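Local coordinates for protein neuroglobin (Symsagittifera roscoffensis, PDB 4B4Y) that is a neuroglobin that carries a haem group and binds molecular oxygen, probably serving in the nervous system of this marine acoel, at residues A[56-59]-A[60-63]; A[127-130]-A[131-134]. All blocks are in the same frame, centred on the assembly; numbering follows the deposited sequence.

Both contacts are local, and in each a hydroxyl accepts from the backbone N three residues on. Contact 1 (56-59 with 60-63) opens the short helix 59-62, so there the hydroxyl is a true N-cap. It is partly buried, with Ala59 and Met62 on the inner side. Contact 2 (127-130 with 131-134) lies at the surface, in the loop between helices 111-127 and 135-153, and there Val128 is the buried residue. The first is closed by a reciprocal capping box; in the second the serine bond is followed by weak backbone bonds. Their centres are 30 Å apart and they do not touch, yet an arginine of each pairs with the same aspartate of helix 28-42.

Contact 1: residues A[56-59]-A[60-63]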
# COMPACT_ATOMS: atom_id res chain seq x y z
N SER A 56 13.41 -8.43 6.84
CA SER A 56 14.09 -9.32 7.82
C SER A 56 13.46 -10.74 7.77
O SER A 56 13.92 -11.66 8.45
CB SER A 56 14.00 -8.72 9.23
OG SER A 56 12.68 -8.85 9.76
N LYS A 57 12.43 -10.93 6.95
CA LYS A 57 11.81 -12.23 6.87
C LYS A 57 11.97 -12.84 5.48
O LYS A 57 12.14 -12.10 4.51
CB LYS A 57 10.34 -12.07 7.19
CG LYS A 57 10.14 -11.62 8.62
CD LYS A 57 8.65 -11.55 9.06
CE LYS A 57 8.58 -11.22 10.59
NZ LYS A 57 9.97 -11.45 11.22
N THR A 58 11.95 -14.16 5.39
CA THR A 58 11.83 -14.85 4.10
C THR A 58 10.40 -14.74 3.54
O THR A 58 9.46 -14.56 4.29
CB THR A 58 12.11 -16.35 4.28
OG1 THR A 58 11.08 -16.87 5.10
CG2 THR A 58 13.52 -16.60 4.97
N ALA A 59 10.24 -14.94 2.22
CA ALA A 59 8.92 -14.92 1.56
C ALA A 59 8.00 -15.87 2.27
O ALA A 59 6.86 -15.56 2.55
CB ALA A 59 9.06 -15.31 0.07
N LYS A 60 8.50 -17.05 2.60
CA LYS A 60 7.68 -18.03 3.29
C LYS A 60 7.30 -17.55 4.70
O LYS A 60 6.20 -17.84 5.18
CB LYS A 60 8.42 -19.37 3.40
CG LYS A 60 7.51 -20.46 4.11
CD LYS A 60 8.29 -21.77 4.39
CE LYS A 60 7.33 -22.95 4.77
NZ LYS A 60 8.12 -24.24 4.97
N GLU A 61 8.20 -16.89 5.42
CA GLU A 61 7.75 -16.30 6.67
C GLU A 61 6.69 -15.21 6.41
O GLU A 61 5.76 -15.12 7.19
CB GLU A 61 8.92 -15.75 7.50
CG GLU A 61 9.71 -16.87 8.16
CD GLU A 61 11.09 -16.42 8.62
OE1 GLU A 61 11.58 -15.33 8.22
OE2 GLU A 61 11.66 -17.19 9.40
N MET A 62 6.81 -14.44 5.31
CA MET A 62 5.86 -13.37 5.00
C MET A 62 4.50 -13.95 4.72
O MET A 62 3.46 -13.36 5.04
CB MET A 62 6.28 -12.53 3.76
CG MET A 62 7.32 -11.54 3.99
SD MET A 62 6.97 -10.34 5.30
CE MET A 62 5.35 -9.71 4.96
N ARG A 63 4.47 -15.14 4.13
CA ARG A 63 3.17 -15.76 3.81
C ARG A 63 2.15 -15.79 4.97
O ARG A 63 0.93 -15.78 4.70
CB ARG A 63 3.33 -17.19 3.21
CG ARG A 63 2.06 -17.74 2.45
CD ARG A 63 2.40 -18.97 1.75
NE ARG A 63 1.24 -19.68 1.29
CZ ARG A 63 1.23 -20.44 0.21
NH1 ARG A 63 2.35 -20.60 -0.54
NH2 ARG A 63 0.08 -20.99 -0.16
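Thr58 and Glu61 cap each other in both directions, which makes a capping box at the start of helix 59-62. Thr58 is the N-cap residue. Its OG1 accepts a hydrogen bond from Glu61 N at 2.9 Å. The torsion chi1 of Thr58 is 65°, which sets OG1 between its own backbone N and carbonyl carbon, facing the first turn. The return bond comes from the backbone: Thr58 N donates to Glu61 OE1 at 3.1 Å. The donor does not lie in the carboxylate plane but stands 36° out of it. Glu61 has CG anti to its carbonyl carbon (chi1 -75°) and an extended chain beyond, and this carries the carboxylate back over the N-terminus of the turn. On the way CG passes 3.4 Å from Thr58 OG1. Two backbone N-H groups at the helix start are thus satisfied by side chains. The negative carboxylate at this end would also be expected to suit the helix dipole.

Lys57 lies across the Glu61 side chain at about a right angle. Its CB is 3.6 Å from Glu61 OE1. The ammonium itself is more distant, with Lys57 NZ 5.2 Å from Glu61 OE1, so the charges could attract but do not meet. Regular helical bonds then take over: Met62 N donates to Thr58 O at 2.8 Å, and Arg63 N to Ala59 O at 2.9 Å.

The turn rests on its neighbours through its inner face. Ala59 packs on Gln37, Met40 and Glu41 of helix 28-42, and Arg63 makes a salt bridge to Asp34 of that helix. Met62 packs on Phe68 of helix 66-83 and on Trp52 of the preceding loop; its side chain is about 10 Å from a bound haem.

Contact 2: residues A[127-130]-A[131-134]; sequences RVSE and AKWS
Val128 and Lys132 meet with their side chains at about a right angle, and Trp133 stands beside them. Val128 is the first residue to leave helical geometry after helix 111-127. Its CB points at the residues that follow, and CG1 lies anti to the backbone N (chi1 173°). That methyl reaches Lys132 CB at 3.8 Å. It also lies 4.2 Å from Trp133 CB, at the edge of the indole and near its plane, so the methyl does not cover a ring face. The ring itself meets Trp141 with the planes at about 45° and packs on Val124 and Val125 of helix 111-127.

Ser129 meets Lys132 through its hydroxyl, at the backbone N and the first carbons of the side chain. Ser129 OG accepts from Lys132 N at 2.9 Å, with an angle of 145° at the hydrogen. The same oxygen lies 3.1 Å from Lys132 CG, a short approach that comes with the bond to Lys132 N. From there the chain bends at chi2 and leads away, and it touches Glu19 of helix 11-24.

The backbone bonds of this turn are weaker. Trp133 N has two weak acceptors, Ser129 O at 3.1 Å and Glu130 O at 3.4 Å. Lys132 N adds a weak bond to Ser129 O beside its firmer one to the serine hydroxyl. Both N-H groups are therefore shared between two oxygens. Beyond the turn, Ser134 caps helix 135-153 through its hydroxyl, which accepts from Lys137 N.

The loop between the two helices has a polar part and an apolar part. Exposed Ser129 holds the outer turn through its hydroxyl. Val128 and Trp133 meet across the turn, and the indole carries the packing on to the protein body.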
# COMPACT_ATOMS: atom_id res chain seq x y z
N ARG A 127 -0.71 -27.23 -10.73
CA ARG A 127 -2.05 -27.62 -10.28
C ARG A 127 -2.78 -28.40 -11.39
O ARG A 127 -3.62 -29.18 -11.07
CB ARG A 127 -2.91 -26.40 -9.89
CG ARG A 127 -2.31 -25.42 -8.82
CD ARG A 127 -2.63 -25.86 -7.49
NE ARG A 127 -2.09 -25.06 -6.37
CZ ARG A 127 -2.41 -25.33 -5.09
NH1 ARG A 127 -3.27 -26.35 -4.83
NH2 ARG A 127 -1.88 -24.67 -4.06
N VAL A 128 -2.48 -28.16 -12.66
CA VAL A 128 -3.14 -28.83 -13.79
C VAL A 128 -2.47 -30.22 -13.99
O VAL A 128 -1.23 -30.38 -13.73
CB VAL A 128 -3.03 -27.96 -15.05
CG1 VAL A 128 -3.56 -28.69 -16.32
CG2 VAL A 128 -3.82 -26.64 -14.88
N SER A 129 -3.24 -31.22 -14.42
CA SER A 129 -2.65 -32.58 -14.57
C SER A 129 -1.68 -32.53 -15.74
O SER A 129 -1.86 -31.73 -16.64
CB SER A 129 -3.76 -33.64 -14.91
OG SER A 129 -4.32 -33.35 -16.20
N GLU A 130 -0.67 -33.39 -15.73
CA GLU A 130 0.23 -33.56 -16.85
C GLU A 130 -0.53 -33.88 -18.15
O GLU A 130 -0.24 -33.34 -19.21
CB GLU A 130 1.12 -34.77 -16.59
CG GLU A 130 2.32 -34.58 -15.67
CD GLU A 130 3.67 -34.55 -16.42
OE1 GLU A 130 3.76 -34.42 -17.66
OE2 GLU A 130 4.66 -34.68 -15.71
N ALA A 131 -1.46 -34.82 -18.07
CA ALA A 131 -2.31 -35.18 -19.25
C ALA A 131 -3.07 -33.97 -19.85
O ALA A 131 -3.12 -33.79 -21.06
CB ALA A 131 -3.29 -36.35 -18.87
N LYS A 132 -3.51 -33.05 -19.01
CA LYS A 132 -4.20 -31.90 -19.55
C LYS A 132 -3.34 -30.73 -19.99
O LYS A 132 -3.79 -29.92 -20.77
CB LYS A 132 -5.20 -31.38 -18.51
CG LYS A 132 -6.39 -32.41 -18.25
CD LYS A 132 -7.49 -32.12 -19.27
CE LYS A 132 -8.74 -33.00 -19.03
NZ LYS A 132 -9.20 -33.60 -20.35
N TRP A 133 -2.12 -30.58 -19.50
CA TRP A 133 -1.37 -29.37 -19.88
C TRP A 133 -0.86 -29.51 -21.30
O TRP A 133 -0.50 -30.60 -21.70
CB TRP A 133 -0.22 -29.11 -18.85
CG TRP A 133 0.48 -27.81 -19.16
CD1 TRP A 133 1.75 -27.67 -19.64
CD2 TRP A 133 -0.05 -26.49 -19.05
NE1 TRP A 133 2.05 -26.36 -19.80
CE2 TRP A 133 0.96 -25.60 -19.44
CE3 TRP A 133 -1.24 -25.97 -18.55
CZ2 TRP A 133 0.80 -24.19 -19.41
CZ3 TRP A 133 -1.42 -24.62 -18.56
CH2 TRP A 133 -0.39 -23.72 -19.01
N SER A 134 -0.77 -28.44 -22.08
CA SER A 134 -0.40 -28.64 -23.46
C SER A 134 0.19 -27.36 -23.94
O SER A 134 -0.00 -26.30 -23.33
CB SER A 134 -1.69 -28.95 -24.32
OG SER A 134 -2.48 -27.75 -24.40